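Local coordinates for protein dihydrofolate reductase (PDB 3VCO) that catalyses the NADPH-dependent reduction of 7,8-dihydrofolate to tetrahydrofolate, a key step in folate metabolism and in making DNA precursors, at residues 49-52 against 53-57; 82-85 against 86-89. All coordinates share one frame; numbering follows the deposited sequence.

Contact 1. Residues 49-52 against 53-57; sequences MEFF and KTVTT
Phe52 O is gripped twice by Thr56, one helical turn further on: Thr56 N donates to it at 2.9 Å, nearly along the C=O axis, and Thr56 OG1 adds a second bond of 2.9 Å from above the carbonyl plane. The hydroxyl gets there because chi1 of 63° sets OG1 between the backbone N and the carbonyl carbon, facing back down the helix. The same torsion sends Thr56 CG2 over the Phe52 ring, 4.1 Å from the ring centroid and 11° off the normal, a CH-pi contact centred on the face. Glu50 O is also held by two donors of one threonine, Thr54 N and, at 3.0 Å, Thr54 OG1, and they come from opposite faces of its plane. Beyond the backbone bond from Val55 N to Phe51 O, the two side chains meet through carbon: Val55 CG2 sits over one face of the Phe51 ring, displaced toward the rim, 3.6 Å from Phe51 CE1. The bond from Lys53 N to Met49 O, 2.7 Å, belongs to the same i to i+4 ladder. Phe51 also stacks with Phe195, and Met49 to Lys53 belong to the substrate site inferred from related reductases. Since Thr56 OG1 spends its donor on the helix, its oxygen can accept from Arg87 NH1, so this buried hydroxyl couples the helix to another residue of the probable folate pocket.

Contact 2. Residues 82-85 against 86-89; sequences KPLK and DRIN
Asn89 holds the backbone of Leu84 on both sides of its CA: Asn89 OD1 accepts from Leu84 N at 2.8 Å, while Asn89 ND2 donates to Leu84 O at 3.0 Å, in the carbonyl plane and on a lone pair. The amide is thereby fixed in rotation, its oxygen and nitrogen each having a backbone partner, and Pro83 CB, in a residue preceded by a cis peptide, lies 3.5 Å from Asn89 OD1. This tight part flanks the type II turn from Leu84 to Arg87, Asn89 tying the strand to the residue that opens the turn. Arg87 folds back, its chain bent at chi3 (-81°), so that Arg87 NE and NH2 both donate to Lys85 O at 2.9 Å. The two bonds differ: NH2 lies in the carbonyl plane, NE above it, yet the oxygen stays close to the guanidinium plane. Over one face of that group sits Leu84 CB, 3.5 Å from Arg87 CZ. The outer side is looser. Lys85 and Asp86 are exposed, and the extended lysine chain leads away, leaving Lys85 NZ 6.8 Å from Asp86 OD2, too far for a salt bridge. Arg87 is assigned to the substrate site by similarity. No carboxylate of the turn contacts its guanidinium, so the charge is probably left largely available, consistent with a preset group for an anionic part of the substrate, as in related reductases.

Overall arrangement
From the N terminus, the chain first builds contact 1, which closes single helical turns inside helix 46-57, then passes through strand 64-70 and helix 71-76 before contact 2 closes the turn leading into strand 88-92. The two are in series, neither enclosing the other, with centres about 12 Å apart. They meet through side chains: besides the threonine hydroxyl already linked to Arg87, Lys53 NZ approaches Arg87 NH2 to 3.3 Å, two like charges, both belonging to the substrate site inferred by similarity, as would suit an anionic ligand. Helix 46-57 packs on strands 125-130 and 148-156, whereas strand 88-92 pairs with 64-70, so together they tie helix, turn and central sheet around the inferred folate pocket.

Contact 1. Residues 49-52 against 53-57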
loop_
_atom_site.group_PDB
_atom_site.type_symbol
_atom_site.label_atom_id
_atom_site.label_comp_id
_atom_site.label_asym_id
_atom_site.label_seq_id
_atom_site.Cartn_x
_atom_site.Cartn_y
_atom_site.Cartn_z
ATOM N N MET A 49 -2.815 8.848 -7.218
ATOM C CA MET A 49 -3.927 7.908 -7.336
ATOM C C MET A 49 -3.906 7.059 -8.621
ATOM O O MET A 49 -4.227 5.878 -8.596
ATOM C CB MET A 49 -5.255 8.658 -7.215
ATOM C CG MET A 49 -5.513 9.154 -5.810
ATOM S SD MET A 49 -5.441 7.824 -4.587
ATOM C CE MET A 49 -3.751 7.869 -3.937
ATOM N N GLU A 50 -3.572 7.662 -9.745
ATOM C CA GLU A 50 -3.303 6.875 -10.948
ATOM C C GLU A 50 -2.257 5.787 -10.692
ATOM O O GLU A 50 -2.459 4.645 -11.072
ATOM C CB GLU A 50 -2.793 7.746 -12.087
ATOM C CG GLU A 50 -3.591 8.995 -12.347
ATOM C CD GLU A 50 -2.898 9.901 -13.370
ATOM O OE1 GLU A 50 -2.105 9.377 -14.191
ATOM O OE2 GLU A 50 -3.130 11.134 -13.341
ATOM N N PHE A 51 -1.132 6.170 -10.080
ATOM C CA PHE A 51 -0.040 5.266 -9.737
ATOM C C PHE A 51 -0.555 4.184 -8.806
ATOM O O PHE A 51 -0.413 2.989 -9.076
ATOM C CB PHE A 51 1.118 6.060 -9.102
ATOM C CG PHE A 51 2.216 5.194 -8.484
ATOM C CD1 PHE A 51 3.111 4.498 -9.286
ATOM C CD2 PHE A 51 2.374 5.131 -7.111
ATOM C CE1 PHE A 51 4.130 3.720 -8.721
ATOM C CE2 PHE A 51 3.366 4.362 -6.550
ATOM C CZ PHE A 51 4.261 3.669 -7.362
ATOM N N PHE A 52 -1.234 4.613 -7.747
ATOM C CA PHE A 52 -1.831 3.696 -6.792
ATOM C C PHE A 52 -2.794 2.709 -7.457
ATOM O O PHE A 52 -2.642 1.511 -7.288
ATOM C CB PHE A 52 -2.558 4.468 -5.713
ATOM C CG PHE A 52 -3.147 3.609 -4.648
ATOM C CD1 PHE A 52 -2.435 3.310 -3.505
ATOM C CD2 PHE A 52 -4.438 3.147 -4.760
ATOM C CE1 PHE A 52 -3.032 2.518 -2.498
ATOM C CE2 PHE A 52 -5.012 2.362 -3.781
ATOM C CZ PHE A 52 -4.321 2.048 -2.658
ATOM N N LYS A 53 -3.777 3.228 -8.186
ATOM C CA LYS A 53 -4.754 2.411 -8.908
ATOM C C LYS A 53 -4.104 1.354 -9.809
ATOM O O LYS A 53 -4.408 0.159 -9.707
ATOM C CB LYS A 53 -5.700 3.289 -9.738
ATOM C CG LYS A 53 -6.672 2.494 -10.620
ATOM C CD LYS A 53 -7.817 1.904 -9.820
ATOM C CE LYS A 53 -8.924 1.365 -10.748
ATOM N NZ LYS A 53 -10.206 1.156 -10.031
ATOM N N THR A 54 -3.222 1.803 -10.686
ATOM C CA THR A 54 -2.438 0.915 -11.547
ATOM C C THR A 54 -1.667 -0.179 -10.792
ATOM O O THR A 54 -1.852 -1.367 -11.063
ATOM C CB THR A 54 -1.447 1.717 -12.412
ATOM O OG1 THR A 54 -2.187 2.620 -13.241
ATOM C CG2 THR A 54 -0.630 0.794 -13.295
ATOM N N VAL A 55 -0.826 0.229 -9.844
ATOM C CA VAL A 55 0.011 -0.689 -9.073
ATOM C C VAL A 55 -0.871 -1.721 -8.398
ATOM O O VAL A 55 -0.615 -2.916 -8.511
ATOM C CB VAL A 55 0.901 0.080 -8.026
ATOM C CG1 VAL A 55 1.476 -0.831 -6.961
ATOM C CG2 VAL A 55 2.023 0.818 -8.724
ATOM N N THR A 56 -1.938 -1.279 -7.738
ATOM C CA THR A 56 -2.726 -2.212 -6.936
ATOM C C THR A 56 -3.772 -2.987 -7.686
ATOM O O THR A 56 -4.252 -3.983 -7.189
ATOM C CB THR A 56 -3.411 -1.524 -5.731
ATOM O OG1 THR A 56 -4.341 -0.554 -6.213
ATOM C CG2 THR A 56 -2.297 -0.856 -4.766
ATOM N N THR A 57 -4.158 -2.534 -8.868
ATOM C CA THR A 57 -5.256 -3.207 -9.545
ATOM C C THR A 57 -4.770 -4.197 -10.579
ATOM O O THR A 57 -5.388 -5.258 -10.780
ATOM C CB THR A 57 -6.224 -2.197 -10.181
ATOM O OG1 THR A 57 -6.781 -1.387 -9.142
ATOM C CG2 THR A 57 -7.341 -2.897 -10.932
#

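Contact 2. Residues 82-85 against 86-89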
loop_
_atom_site.group_PDB
_atom_site.type_symbol
_atom_site.label_atom_id
_atom_site.label_comp_id
_atom_site.label_asym_id
_atom_site.label_seq_id
_atom_site.Cartn_x
_atom_site.Cartn_y
_atom_site.Cartn_z
ATOM N N LYS A 82 -14.288 4.079 -1.978
ATOM C CA LYS A 82 -14.389 2.912 -1.088
ATOM C C LYS A 82 -15.583 2.022 -1.437
ATOM O O LYS A 82 -16.668 2.552 -1.680
ATOM C CB LYS A 82 -14.716 3.430 0.314
ATOM C CG LYS A 82 -13.629 3.460 1.350
ATOM C CD LYS A 82 -14.327 3.504 2.694
ATOM C CE LYS A 82 -13.828 4.563 3.600
ATOM N NZ LYS A 82 -14.353 4.347 4.961
ATOM N N PRO A 83 -15.430 0.675 -1.412
ATOM C CA PRO A 83 -14.225 -0.170 -1.323
ATOM C C PRO A 83 -13.463 -0.011 -2.635
ATOM O O PRO A 83 -14.022 0.451 -3.624
ATOM C CB PRO A 83 -14.781 -1.584 -1.252
ATOM C CG PRO A 83 -16.244 -1.419 -0.780
ATOM C CD PRO A 83 -16.679 -0.122 -1.352
ATOM N N LEU A 84 -12.187 -0.339 -2.638
ATOM C CA LEU A 84 -11.384 -0.163 -3.835
ATOM C C LEU A 84 -11.821 -1.207 -4.840
ATOM O O LEU A 84 -11.702 -2.400 -4.564
ATOM C CB LEU A 84 -9.950 -0.368 -3.436
ATOM C CG LEU A 84 -9.533 0.695 -2.428
ATOM C CD1 LEU A 84 -8.081 0.486 -1.969
ATOM C CD2 LEU A 84 -9.692 2.039 -3.102
ATOM N N LYS A 85 -12.348 -0.777 -5.985
ATOM C CA LYS A 85 -12.901 -1.728 -6.956
ATOM C C LYS A 85 -11.861 -2.703 -7.520
ATOM O O LYS A 85 -10.706 -2.337 -7.722
ATOM C CB LYS A 85 -13.630 -0.989 -8.104
ATOM C CG LYS A 85 -12.947 0.277 -8.562
ATOM C CD LYS A 85 -13.820 1.081 -9.568
ATOM C CE LYS A 85 -13.205 2.449 -9.881
ATOM N NZ LYS A 85 -14.042 3.271 -10.810
ATOM N N ASP A 86 -12.289 -3.928 -7.792
ATOM C CA ASP A 86 -11.444 -4.903 -8.494
ATOM C C ASP A 86 -10.260 -5.411 -7.685
ATOM O O ASP A 86 -9.320 -5.996 -8.244
ATOM C CB ASP A 86 -10.985 -4.354 -9.853
ATOM C CG ASP A 86 -12.147 -4.213 -10.846
ATOM O OD1 ASP A 86 -13.010 -5.122 -10.885
ATOM O OD2 ASP A 86 -12.209 -3.193 -11.575
ATOM N N ARG A 87 -10.330 -5.193 -6.368
ATOM C CA ARG A 87 -9.339 -5.686 -5.431
ATOM C C ARG A 87 -10.059 -6.279 -4.267
ATOM O O ARG A 87 -11.171 -5.864 -3.929
ATOM C CB ARG A 87 -8.432 -4.517 -4.943
ATOM C CG ARG A 87 -7.501 -4.031 -6.032
ATOM C CD ARG A 87 -7.164 -2.571 -5.830
ATOM N NE ARG A 87 -8.247 -1.771 -6.359
ATOM C CZ ARG A 87 -8.238 -0.455 -6.466
ATOM N NH1 ARG A 87 -7.163 0.251 -6.112
ATOM N NH2 ARG A 87 -9.307 0.150 -6.981
ATOM N N ILE A 88 -9.444 -7.265 -3.648
ATOM C CA ILE A 88 -9.978 -7.817 -2.414
ATOM C C ILE A 88 -9.528 -6.842 -1.335
ATOM O O ILE A 88 -8.331 -6.642 -1.141
ATOM C CB ILE A 88 -9.346 -9.199 -2.142
ATOM C CG1 ILE A 88 -9.734 -10.190 -3.259
ATOM C CG2 ILE A 88 -9.731 -9.723 -0.728
ATOM C CD1 ILE A 88 -8.801 -11.342 -3.370
ATOM N N ASN A 89 -10.481 -6.203 -0.674
ATOM C CA ASN A 89 -10.200 -5.259 0.414
ATOM C C ASN A 89 -10.186 -5.965 1.766
ATOM O O ASN A 89 -11.168 -6.631 2.145
ATOM C CB ASN A 89 -11.285 -4.175 0.495
ATOM C CG ASN A 89 -11.277 -3.226 -0.679
ATOM O OD1 ASN A 89 -11.363 -2.012 -0.489
ATOM N ND2 ASN A 89 -11.154 -3.759 -1.895
#